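Local coordinates for protein amidohydrolase (Brucella melitensis biovar Abortus, PDB 4F0L) that probably acts as a metal-dependent deaminase of the amidohydrolase superfamily, holding an iron(III) ion in a TIM-barrel active site, at residues R124-Y130 with G160-V166; S144-D148 with G198-T202; A151-T155 with T202-F206; A236-I240 with I378-R382; L276-T280 with G298-E304. All coordinates share one frame; numbering follows the deposited sequence.

How the contacts relate
All five contacts lie in the TIM-barrel part of the amidohydrolase chain. Contact 1 pairs two neighbouring parallel strands of the barrel wall, while contacts 2 and 3 share helices 145-157 and 189-203 on the outside, their centres about 9 Å apart and about 12 and 11 Å from that of contact 1. Contacts 4 and 5 come later in the chain, centres about 15 Å apart, and both reach the sheet that starts with strand 238-242; the segments of contact 5 fall between those of contact 4. Contacts 1 and 4 meet where T162 OG1 bonds to M380 O. F128 of contact 1 and H278 of contact 5 lie within about 5 Å of the iron, while contacts 2 and 3 lie away from it.

Contact 1. Residues R124-Y130 with G160-V166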
# COMPACT_ATOMS: atom_id res chain seq x y z
N ARG B 124 -10.12 12.13 -14.20
CA ARG B 124 -11.02 13.22 -13.76
C ARG B 124 -10.87 13.36 -12.28
O ARG B 124 -10.63 12.36 -11.60
CB ARG B 124 -12.50 12.95 -14.10
CG ARG B 124 -13.47 14.02 -13.61
CD ARG B 124 -14.89 13.78 -14.11
NE ARG B 124 -14.98 13.98 -15.55
CZ ARG B 124 -15.38 15.10 -16.15
NH1 ARG B 124 -15.73 16.18 -15.44
NH2 ARG B 124 -15.43 15.15 -17.48
N VAL B 125 -11.00 14.58 -11.79
CA VAL B 125 -10.96 14.80 -10.38
C VAL B 125 -12.20 15.50 -9.91
O VAL B 125 -12.73 16.38 -10.59
CB VAL B 125 -9.68 15.56 -9.92
CG1 VAL B 125 -9.59 16.95 -10.56
CG2 VAL B 125 -9.64 15.62 -8.38
N GLY B 126 -12.68 15.07 -8.75
CA GLY B 126 -13.76 15.73 -8.02
C GLY B 126 -13.18 16.55 -6.92
O GLY B 126 -12.82 16.02 -5.88
N GLU B 127 -12.97 17.83 -7.20
CA GLU B 127 -12.31 18.73 -6.27
C GLU B 127 -13.32 19.34 -5.29
O GLU B 127 -14.11 20.19 -5.65
CB GLU B 127 -11.57 19.84 -7.01
CG GLU B 127 -10.72 20.72 -6.11
CD GLU B 127 -9.62 19.98 -5.36
OE1 GLU B 127 -9.02 19.02 -5.91
OE2 GLU B 127 -9.34 20.38 -4.20
N PHE B 128 -13.25 18.86 -4.07
CA PHE B 128 -14.16 19.19 -2.99
C PHE B 128 -13.47 20.37 -2.33
O PHE B 128 -12.62 20.22 -1.42
CB PHE B 128 -14.26 17.95 -2.08
CG PHE B 128 -15.32 18.00 -1.01
CD1 PHE B 128 -15.11 18.69 0.17
CD2 PHE B 128 -16.47 17.27 -1.14
CE1 PHE B 128 -16.07 18.68 1.20
CE2 PHE B 128 -17.42 17.24 -0.13
CZ PHE B 128 -17.22 17.95 1.04
N HIS B 129 -13.86 21.56 -2.80
CA HIS B 129 -13.06 22.75 -2.68
C HIS B 129 -13.56 23.71 -1.62
O HIS B 129 -14.61 24.35 -1.82
CB HIS B 129 -13.07 23.46 -4.03
CG HIS B 129 -12.36 24.77 -4.01
ND1 HIS B 129 -11.07 24.87 -3.69
CD2 HIS B 129 -12.81 26.07 -4.27
CE1 HIS B 129 -10.69 26.16 -3.77
NE2 HIS B 129 -11.75 26.89 -4.12
N TYR B 130 -12.85 23.82 -0.52
CA TYR B 130 -13.30 24.71 0.56
C TYR B 130 -12.36 25.84 0.94
O TYR B 130 -12.65 26.60 1.85
CB TYR B 130 -13.72 23.92 1.82
CG TYR B 130 -12.70 23.03 2.47
CD1 TYR B 130 -11.76 23.53 3.36
CD2 TYR B 130 -12.75 21.65 2.29
CE1 TYR B 130 -10.85 22.69 3.99
CE2 TYR B 130 -11.86 20.81 2.94
CZ TYR B 130 -10.92 21.33 3.78
OH TYR B 130 -10.03 20.48 4.42
N GLY B 160 -9.56 16.11 -16.26
CA GLY B 160 -11.01 16.38 -16.27
C GLY B 160 -11.40 16.91 -14.91
O GLY B 160 -10.79 16.53 -13.93
N LEU B 161 -12.37 17.81 -14.84
CA LEU B 161 -12.73 18.46 -13.57
C LEU B 161 -14.24 18.44 -13.32
O LEU B 161 -15.03 18.96 -14.11
CB LEU B 161 -12.25 19.92 -13.57
CG LEU B 161 -12.57 20.78 -12.32
CD1 LEU B 161 -11.99 20.17 -11.05
CD2 LEU B 161 -12.03 22.20 -12.54
N THR B 162 -14.63 17.82 -12.23
CA THR B 162 -15.89 18.08 -11.60
C THR B 162 -15.61 18.91 -10.37
O THR B 162 -15.10 18.42 -9.36
CB THR B 162 -16.63 16.79 -11.26
OG1 THR B 162 -16.93 16.09 -12.47
CG2 THR B 162 -17.89 17.08 -10.50
N LEU B 163 -15.94 20.18 -10.44
CA LEU B 163 -15.63 21.13 -9.39
C LEU B 163 -16.80 21.21 -8.44
O LEU B 163 -17.94 21.40 -8.87
CB LEU B 163 -15.31 22.49 -9.98
CG LEU B 163 -15.01 23.66 -9.04
CD1 LEU B 163 -13.67 23.44 -8.33
CD2 LEU B 163 -15.00 24.94 -9.88
N LEU B 164 -16.51 21.05 -7.14
CA LEU B 164 -17.55 20.96 -6.12
C LEU B 164 -17.25 21.98 -4.99
O LEU B 164 -16.68 21.63 -3.94
CB LEU B 164 -17.57 19.53 -5.57
CG LEU B 164 -17.84 18.42 -6.60
CD1 LEU B 164 -17.46 17.06 -6.02
CD2 LEU B 164 -19.28 18.40 -7.12
N PRO B 165 -17.54 23.25 -5.23
CA PRO B 165 -17.28 24.25 -4.20
C PRO B 165 -18.07 23.91 -2.95
O PRO B 165 -19.26 23.58 -3.04
CB PRO B 165 -17.80 25.55 -4.84
CG PRO B 165 -17.69 25.31 -6.31
CD PRO B 165 -18.12 23.87 -6.43
N VAL B 166 -17.42 24.03 -1.81
CA VAL B 166 -17.96 23.61 -0.53
C VAL B 166 -18.70 24.75 0.23
O VAL B 166 -18.22 25.92 0.34
CB VAL B 166 -16.83 23.07 0.36
CG1 VAL B 166 -17.33 22.72 1.78
CG2 VAL B 166 -16.19 21.84 -0.28
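Two adjacent parallel strands of the barrel wall, 122-129 and 160-167, are zipped together here by a ladder of six backbone hydrogen bonds. It runs from V125 N to G160 O (2.9 Å) up to V166 N and H129 O (2.8 Å), with T162 and L164 each using both N and O. R124 adds a side-chain rung. Its CG stands anti to the backbone N (chi1 178°) and the chain then bends at chi3, which brings NH1 to T162 OG1 at 3.2 Å; the hydroxyl lies somewhat out of the guanidinium plane and the bond is bent, 146° at the hydrogen. NH2 of the same guanidinium bonds to G208 O, and T162 OG1 also bonds to M380 O. The strands belong to a beta-alpha-beta unit whose helix, 145-157, packs on the face carrying V125, E127 and H129. On that face V125 CG1 lies beside L161 CD1, 4.0 Å away, both side chains pointing the same way. F128 is on the other face, toward the barrel interior, packed against the iron ligands H65, H67 and H241. V166, whose CB points at the first strand, brings CG2 obliquely to the F128 ring, 3.4 Å from CD1, and to the edge of the Y130 ring. E127, bent at chi2, carries its carboxylate away from strand 160-167 to Y114 OH, S66 OG and A68 N.

Contact 2. Residues S144-D148 with G198-T202; sequences SEMAD and GCRKT
D148 and T202 make the polar grip between helices 145-157 and 189-203, T202 OG1 donating to D148 OD1 at 2.7 Å. The hydroxyl arrives from above the carboxylate plane, 68° out of it. S144 OG, four residues before D148 in the chain, donates to the same oxygen at 2.8 Å, on its syn side and from the opposite face of the plane. OD1 is thus clamped between two hydroxyls, which would be expected to hold the carboxylate's rotation, and OD2 is taken up by N142 ND2. The serine reaches it because its OG lies between the backbone N and the carbonyl carbon (chi1 66°), a position that also lays OG against the backbone of G198, 3.6 Å from its C. Glycine gives the close approach here: the CA atoms of S144 and G198 stand 5.4 Å apart. These two helices lie side by side on the outside of the TIM barrel, over strands 122-129, 160-167 and 210-215. Toward those strands the packing is tight and apolar. A147 CB touches C199 SG at 3.4 Å; C199 continues onto L163, P165 and L211, and A147 onto H129. Toward solvent the contact thins to the partly exposed D148 and T202, where T202 CG2 passes D148 OD1 at 3.7 Å.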
# COMPACT_ATOMS: atom_id res chain seq x y z
N SER B 144 -14.37 34.07 -6.75
CA SER B 144 -14.04 32.67 -7.01
C SER B 144 -12.55 32.44 -7.27
O SER B 144 -12.18 31.35 -7.73
CB SER B 144 -14.89 32.13 -8.18
OG SER B 144 -14.56 32.77 -9.42
N GLU B 145 -11.72 33.43 -6.96
CA GLU B 145 -10.26 33.33 -7.19
C GLU B 145 -9.68 31.91 -6.99
O GLU B 145 -9.01 31.39 -7.88
CB GLU B 145 -9.51 34.29 -6.28
CG GLU B 145 -8.00 34.31 -6.48
CD GLU B 145 -7.57 34.75 -7.86
OE1 GLU B 145 -8.22 35.66 -8.44
OE2 GLU B 145 -6.59 34.19 -8.39
N MET B 146 -9.93 31.29 -5.84
CA MET B 146 -9.28 30.02 -5.52
C MET B 146 -9.81 28.89 -6.39
O MET B 146 -9.04 28.02 -6.81
CB MET B 146 -9.41 29.67 -4.03
CG MET B 146 -8.45 30.46 -3.15
SD MET B 146 -6.75 29.98 -3.44
CE MET B 146 -5.95 30.41 -1.90
N ALA B 147 -11.11 28.92 -6.70
CA ALA B 147 -11.71 27.95 -7.64
C ALA B 147 -11.16 28.15 -9.05
O ALA B 147 -10.94 27.16 -9.79
CB ALA B 147 -13.26 28.02 -7.65
N ASP B 148 -10.93 29.41 -9.44
CA ASP B 148 -10.31 29.70 -10.73
C ASP B 148 -8.90 29.09 -10.83
O ASP B 148 -8.46 28.66 -11.91
CB ASP B 148 -10.22 31.20 -10.99
CG ASP B 148 -11.58 31.92 -10.96
OD1 ASP B 148 -12.66 31.31 -10.86
OD2 ASP B 148 -11.53 33.16 -11.01
N GLY B 198 -19.50 32.71 -10.14
CA GLY B 198 -18.11 32.95 -10.58
C GLY B 198 -17.47 31.69 -11.15
O GLY B 198 -16.84 31.72 -12.20
N CYS B 199 -17.70 30.55 -10.50
CA CYS B 199 -17.19 29.27 -11.00
C CYS B 199 -17.78 28.89 -12.36
O CYS B 199 -17.06 28.46 -13.26
CB CYS B 199 -17.46 28.14 -10.02
SG CYS B 199 -16.60 28.28 -8.45
N ARG B 200 -19.09 29.06 -12.51
CA ARG B 200 -19.74 28.77 -13.80
C ARG B 200 -19.11 29.57 -14.95
O ARG B 200 -18.83 29.02 -16.01
CB ARG B 200 -21.25 29.03 -13.73
CG ARG B 200 -22.01 28.54 -14.96
CD ARG B 200 -23.40 29.15 -15.05
NE ARG B 200 -23.37 30.60 -15.04
CZ ARG B 200 -22.94 31.37 -16.06
NH1 ARG B 200 -22.47 30.85 -17.19
NH2 ARG B 200 -22.98 32.70 -15.95
N LYS B 201 -18.89 30.86 -14.76
CA LYS B 201 -18.27 31.67 -15.79
C LYS B 201 -16.87 31.18 -16.09
O LYS B 201 -16.51 31.03 -17.24
CB LYS B 201 -18.21 33.14 -15.38
CG LYS B 201 -19.56 33.81 -15.38
CD LYS B 201 -19.51 35.18 -14.71
CE LYS B 201 -20.88 35.83 -14.72
NZ LYS B 201 -21.10 36.76 -13.59
N THR B 202 -16.09 30.91 -15.07
CA THR B 202 -14.75 30.38 -15.26
C THR B 202 -14.71 29.07 -16.04
O THR B 202 -13.82 28.86 -16.85
CB THR B 202 -14.07 30.19 -13.90
OG1 THR B 202 -13.83 31.48 -13.34
CG2 THR B 202 -12.79 29.44 -14.03

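Contact 3. Residues A151-T155 with T202-F206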
# COMPACT_ATOMS: atom_id res chain seq x y z
N ALA B 151 -9.29 25.39 -11.53
CA ALA B 151 -9.60 25.21 -12.92
C ALA B 151 -8.40 25.47 -13.85
O ALA B 151 -8.21 24.73 -14.81
CB ALA B 151 -10.80 26.04 -13.32
N ALA B 152 -7.59 26.48 -13.54
CA ALA B 152 -6.37 26.73 -14.29
C ALA B 152 -5.41 25.57 -14.18
O ALA B 152 -4.80 25.16 -15.19
CB ALA B 152 -5.69 28.03 -13.86
N ALA B 153 -5.26 25.03 -12.95
CA ALA B 153 -4.39 23.88 -12.72
C ALA B 153 -4.89 22.65 -13.52
O ALA B 153 -4.12 22.02 -14.26
CB ALA B 153 -4.30 23.56 -11.22
N ALA B 154 -6.17 22.34 -13.41
CA ALA B 154 -6.73 21.23 -14.17
C ALA B 154 -6.54 21.41 -15.69
O ALA B 154 -6.20 20.44 -16.40
CB ALA B 154 -8.22 21.05 -13.84
N THR B 155 -6.75 22.64 -16.20
CA THR B 155 -6.57 22.94 -17.60
C THR B 155 -5.14 22.70 -18.05
O THR B 155 -4.89 22.05 -19.08
CB THR B 155 -6.97 24.38 -17.95
OG1 THR B 155 -8.35 24.56 -17.62
CG2 THR B 155 -6.76 24.69 -19.46
N THR B 202 -16.09 30.91 -15.07
CA THR B 202 -14.75 30.38 -15.26
C THR B 202 -14.71 29.07 -16.04
O THR B 202 -13.82 28.86 -16.85
CB THR B 202 -14.07 30.19 -13.90
OG1 THR B 202 -13.83 31.48 -13.34
CG2 THR B 202 -12.79 29.44 -14.03
N LEU B 203 -15.67 28.18 -15.78
CA LEU B 203 -15.70 26.88 -16.44
C LEU B 203 -16.27 26.90 -17.87
O LEU B 203 -16.27 25.89 -18.55
CB LEU B 203 -16.47 25.89 -15.58
CG LEU B 203 -15.75 25.50 -14.28
CD1 LEU B 203 -16.62 24.54 -13.47
CD2 LEU B 203 -14.39 24.87 -14.53
N GLU B 204 -16.73 28.05 -18.33
CA GLU B 204 -17.15 28.17 -19.73
C GLU B 204 -15.96 27.87 -20.60
O GLU B 204 -14.89 28.41 -20.40
CB GLU B 204 -17.68 29.58 -20.03
CG GLU B 204 -19.12 29.74 -19.59
CD GLU B 204 -19.64 31.16 -19.74
OE1 GLU B 204 -18.92 32.03 -20.27
OE2 GLU B 204 -20.78 31.39 -19.32
N GLY B 205 -16.14 27.01 -21.58
CA GLY B 205 -15.00 26.60 -22.39
C GLY B 205 -14.09 25.56 -21.76
O GLY B 205 -13.15 25.11 -22.41
N PHE B 206 -14.32 25.17 -20.51
CA PHE B 206 -13.58 24.04 -19.94
C PHE B 206 -14.32 22.78 -20.41
O PHE B 206 -15.31 22.37 -19.80
CB PHE B 206 -13.55 24.10 -18.40
CG PHE B 206 -12.53 23.15 -17.76
CD1 PHE B 206 -12.50 21.81 -18.10
CD2 PHE B 206 -11.60 23.62 -16.86
CE1 PHE B 206 -11.57 20.95 -17.52
CE2 PHE B 206 -10.68 22.76 -16.25
CZ PHE B 206 -10.66 21.43 -16.59
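The F206 ring comes edge-on to helix 145-157, with A154 CB in its plane, 3.7 Å from CZ. A151 O also lies near the ring plane at the edge, 3.5 Å from CE2, so an aromatic C-H points roughly at a carbonyl oxygen. T155 OG1 comes in obliquely, 3.2 Å from CE2, the threonine and phenylalanine side chains sliding past each other in opposite directions. That hydroxyl is occupied within its own helix: with OG1 beside the backbone N (chi1 -60°) it donates to A151 O at 2.8 Å. T155 N bonds to the same carbonyl oxygen from the opposite face of its plane, so A151 O takes two donors and still meets the ring edge. In F206, CG is anti to the backbone N (chi1 -166°), which sends the ring out from the chain toward the helix, and chi2 of -51° sets its rotation. The ring follows a type II beta turn, L203 to F206, that lies at the far end of the segment from T202, on the outside of the barrel; F206 N bonds back to L203 O, and G205 takes the positive phi of the turn. Beneath the turn the two outer helices meet through methyls: A151 CB rests 4.0 Å from L203 CD2 and equally far from T202 CG2. Toward the barrel, L161 of strand 160-167 fills in between A151, L203 and the F206 ring, while L203 also reaches L163.

Contact 4. Residues A236-I240 with I378-R382; sequences APVHI and IAMGR
H239 donates from NE2 to the backbone oxygen of A379 at 2.9 Å, a fairly straight bond (163° at the hydrogen) with the oxygen 5° out of the ring plane. Seen from the acceptor, the donor is tilted 34° from the carbonyl plane. The bond fixes the rotation of the ring and indicates that NE2 carries a hydrogen. Beside it, M380 bends back on itself at chi2 and chi3, and its CE arrives obliquely at the imidazole, 3.6 Å from H239 CE1, the two side chains crossing at about a right angle. A379 CB lies a little farther from the ring, 4.1 Å from NE2. P237, two residues before the histidine on the same side of the chain, sets its ring against the same carbonyl: CB is 3.7 Å from A379 O, and CG is 3.8 Å from G381 N.

One shell out, the helix end is shaped by G381, which has a positive phi and lies close against the proline ring. M380 also packs on A62 and L64 of strand 56-66. On the other side, backbone bonds from P237 and H239 to V213, and from V238 and I240 to C275, hold strand 238-242 between its neighbours, while I277 packs on the H239 ring. The end of helix 364-379 is a Schellman motif, set here against a strand of the TIM barrel that carries, two residues after H239, the iron ligand H241.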
# COMPACT_ATOMS: atom_id res chain seq x y z
N ALA B 236 -27.13 18.90 -11.09
CA ALA B 236 -25.70 18.64 -10.98
C ALA B 236 -25.43 17.89 -9.67
O ALA B 236 -26.28 17.88 -8.78
CB ALA B 236 -24.93 19.97 -11.03
N PRO B 237 -24.24 17.29 -9.54
CA PRO B 237 -23.94 16.57 -8.29
C PRO B 237 -24.01 17.33 -6.96
O PRO B 237 -23.76 18.53 -6.91
CB PRO B 237 -22.50 16.06 -8.51
CG PRO B 237 -22.37 15.94 -10.00
CD PRO B 237 -23.21 17.07 -10.56
N VAL B 238 -24.32 16.58 -5.91
CA VAL B 238 -24.19 17.04 -4.53
C VAL B 238 -23.28 16.05 -3.77
O VAL B 238 -23.55 14.86 -3.74
CB VAL B 238 -25.56 17.08 -3.84
CG1 VAL B 238 -25.45 17.53 -2.37
CG2 VAL B 238 -26.54 17.94 -4.64
N HIS B 239 -22.20 16.56 -3.19
CA HIS B 239 -21.29 15.76 -2.35
C HIS B 239 -21.29 16.29 -0.95
O HIS B 239 -21.41 17.50 -0.73
CB HIS B 239 -19.88 15.81 -2.90
CG HIS B 239 -19.69 15.03 -4.16
ND1 HIS B 239 -18.56 14.30 -4.39
CD2 HIS B 239 -20.48 14.90 -5.29
CE1 HIS B 239 -18.66 13.70 -5.56
NE2 HIS B 239 -19.83 14.06 -6.13
N ILE B 240 -21.14 15.39 0.02
CA ILE B 240 -21.12 15.75 1.44
C ILE B 240 -20.32 14.73 2.22
O ILE B 240 -20.48 13.55 1.97
CB ILE B 240 -22.57 15.84 1.99
CG1 ILE B 240 -22.60 16.23 3.46
CG2 ILE B 240 -23.33 14.53 1.79
CD1 ILE B 240 -23.91 16.85 3.92
N ILE B 378 -20.49 8.22 -12.17
CA ILE B 378 -21.81 8.68 -11.74
C ILE B 378 -21.69 9.84 -10.73
O ILE B 378 -22.31 10.87 -10.90
CB ILE B 378 -22.68 7.52 -11.18
CG1 ILE B 378 -23.03 6.48 -12.29
CG2 ILE B 378 -23.93 8.06 -10.46
CD1 ILE B 378 -23.48 5.11 -11.77
N ALA B 379 -20.84 9.67 -9.70
CA ALA B 379 -20.60 10.75 -8.71
C ALA B 379 -20.06 12.01 -9.35
O ALA B 379 -20.23 13.13 -8.81
CB ALA B 379 -19.62 10.29 -7.61
N MET B 380 -19.34 11.86 -10.47
CA MET B 380 -18.73 13.02 -11.13
C MET B 380 -19.73 13.71 -12.09
O MET B 380 -19.39 14.71 -12.71
CB MET B 380 -17.49 12.61 -11.92
CG MET B 380 -16.31 12.11 -11.09
SD MET B 380 -15.59 13.29 -9.98
CE MET B 380 -16.77 13.27 -8.62
N GLY B 381 -20.94 13.17 -12.22
CA GLY B 381 -21.93 13.72 -13.15
C GLY B 381 -21.66 13.36 -14.60
O GLY B 381 -22.10 14.07 -15.50
N ARG B 382 -20.96 12.25 -14.83
CA ARG B 382 -20.54 11.86 -16.16
C ARG B 382 -20.90 10.37 -16.41
O ARG B 382 -20.03 9.56 -16.69
CB ARG B 382 -19.03 12.02 -16.29
CG ARG B 382 -18.49 13.46 -16.19
CD ARG B 382 -18.86 14.31 -17.40
NE ARG B 382 -18.39 13.67 -18.63
CZ ARG B 382 -18.41 14.21 -19.85
NH1 ARG B 382 -18.86 15.44 -20.04
NH2 ARG B 382 -17.96 13.51 -20.88

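Contact 5. Residues L276-T280 with G298-E304; sequences LIHAT and GLCPVTE
H278 and E304 meet at the C-terminal end of the TIM barrel's strands, where strand 274-276 runs out into a loop and strand 296-299 leads into helix 301-306, beside the iron. The backbone bonds come first: G298 N donates to L276 O at 2.9 Å, and H278 N to G298 O at 2.8 Å, both nearly straight. They make a short parallel pairing, with I277, where the chain turns a corner, bridged to G298. I277 CD1 sits over G298 CA, glycine permitting this close fit.

The polar side chains form the second group. H278 ND1 donates to E304 OE2 at 2.7 Å, in line (176° at the hydrogen) and in the plane of the imidazole, meeting the oxygen on its anti side; ring and carboxylate planes stand 72° apart. C300 N, at the N-cap of helix 301-306, gives OE2 a second donor from above the carboxylate plane. This second bond helps keep OE2 in place for H278, whose side chain lies about 3 Å from that of the iron ligand D329 and about 4 Å from the iron.

Apolar contacts fill in around the ring. I277 CG2 lies over one face, offset toward the rim, and touches C300 SG at 4.0 Å. C300 CB comes obliquely to H278 CE1, 3.7 Å away, while L299 CD2 rests against H278 O. A water joins the rest: it donates to H278 O and to E304 OE1, 2.9 Å from the latter, and accepts from T280 OG1 at 2.7 Å.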
# COMPACT_ATOMS: atom_id res chain seq x y z
N LEU B 276 -21.95 10.39 -1.04
CA LEU B 276 -21.74 10.56 0.40
C LEU B 276 -20.34 10.10 0.64
O LEU B 276 -20.03 8.93 0.43
CB LEU B 276 -22.72 9.72 1.22
CG LEU B 276 -24.21 9.86 0.91
CD1 LEU B 276 -25.06 9.16 1.99
CD2 LEU B 276 -24.61 11.31 0.70
N ILE B 277 -19.50 11.03 1.05
CA ILE B 277 -18.07 10.77 1.22
C ILE B 277 -17.82 10.03 2.56
O ILE B 277 -18.33 10.42 3.61
CB ILE B 277 -17.24 12.07 1.15
CG1 ILE B 277 -17.63 12.88 -0.09
CG2 ILE B 277 -15.73 11.76 1.11
CD1 ILE B 277 -17.32 12.17 -1.41
N HIS B 278 -17.01 8.97 2.48
CA HIS B 278 -16.75 8.05 3.60
C HIS B 278 -17.89 7.13 3.92
O HIS B 278 -17.82 5.91 3.61
CB HIS B 278 -16.22 8.78 4.86
CG HIS B 278 -15.07 9.70 4.57
ND1 HIS B 278 -13.92 9.25 4.01
CD2 HIS B 278 -14.92 11.08 4.73
CE1 HIS B 278 -13.08 10.29 3.84
NE2 HIS B 278 -13.70 11.42 4.26
N ALA B 279 -18.96 7.66 4.53
CA ALA B 279 -20.09 6.84 4.94
C ALA B 279 -19.56 5.61 5.69
O ALA B 279 -20.06 4.51 5.51
CB ALA B 279 -20.91 6.39 3.74
N THR B 280 -18.55 5.84 6.54
CA THR B 280 -17.78 4.75 7.14
C THR B 280 -18.52 4.02 8.26
O THR B 280 -18.37 2.80 8.39
CB THR B 280 -16.45 5.27 7.69
OG1 THR B 280 -15.82 6.05 6.65
CG2 THR B 280 -15.54 4.12 8.20
N GLY B 298 -18.58 7.57 -1.64
CA GLY B 298 -17.30 8.18 -2.01
C GLY B 298 -16.23 7.68 -1.06
O GLY B 298 -15.97 8.30 -0.03
N LEU B 299 -15.64 6.53 -1.39
CA LEU B 299 -14.70 5.88 -0.50
C LEU B 299 -13.29 6.45 -0.67
O LEU B 299 -12.80 6.64 -1.80
CB LEU B 299 -14.70 4.36 -0.76
CG LEU B 299 -16.05 3.64 -0.60
CD1 LEU B 299 -15.87 2.11 -0.75
CD2 LEU B 299 -16.69 3.97 0.78
N CYS B 300 -12.61 6.65 0.45
CA CYS B 300 -11.26 7.18 0.48
C CYS B 300 -10.39 6.28 1.34
O CYS B 300 -10.00 6.67 2.43
CB CYS B 300 -11.29 8.63 1.02
SG CYS B 300 -12.41 9.74 0.07
N PRO B 301 -10.08 5.06 0.84
CA PRO B 301 -9.54 4.05 1.73
C PRO B 301 -8.16 4.38 2.36
O PRO B 301 -7.95 4.14 3.56
CB PRO B 301 -9.47 2.78 0.87
CG PRO B 301 -10.43 3.00 -0.24
CD PRO B 301 -10.52 4.49 -0.47
N VAL B 302 -7.24 4.92 1.55
CA VAL B 302 -5.93 5.30 2.08
C VAL B 302 -6.02 6.40 3.10
O VAL B 302 -5.42 6.29 4.16
CB VAL B 302 -4.96 5.65 0.96
CG1 VAL B 302 -3.68 6.35 1.47
CG2 VAL B 302 -4.66 4.34 0.23
N THR B 303 -6.78 7.45 2.82
CA THR B 303 -6.95 8.53 3.79
C THR B 303 -7.66 8.04 5.04
O THR B 303 -7.27 8.38 6.15
CB THR B 303 -7.69 9.75 3.19
OG1 THR B 303 -6.88 10.31 2.15
CG2 THR B 303 -7.92 10.87 4.27
N GLU B 304 -8.68 7.20 4.89
CA GLU B 304 -9.41 6.67 6.03
C GLU B 304 -8.48 5.85 6.94
O GLU B 304 -8.58 5.88 8.17
CB GLU B 304 -10.63 5.83 5.55
CG GLU B 304 -11.81 6.69 5.07
CD GLU B 304 -12.69 6.04 4.02
OE1 GLU B 304 -12.73 4.80 3.95
OE2 GLU B 304 -13.37 6.76 3.27
O HOH W 1 -15.53 4.53 4.44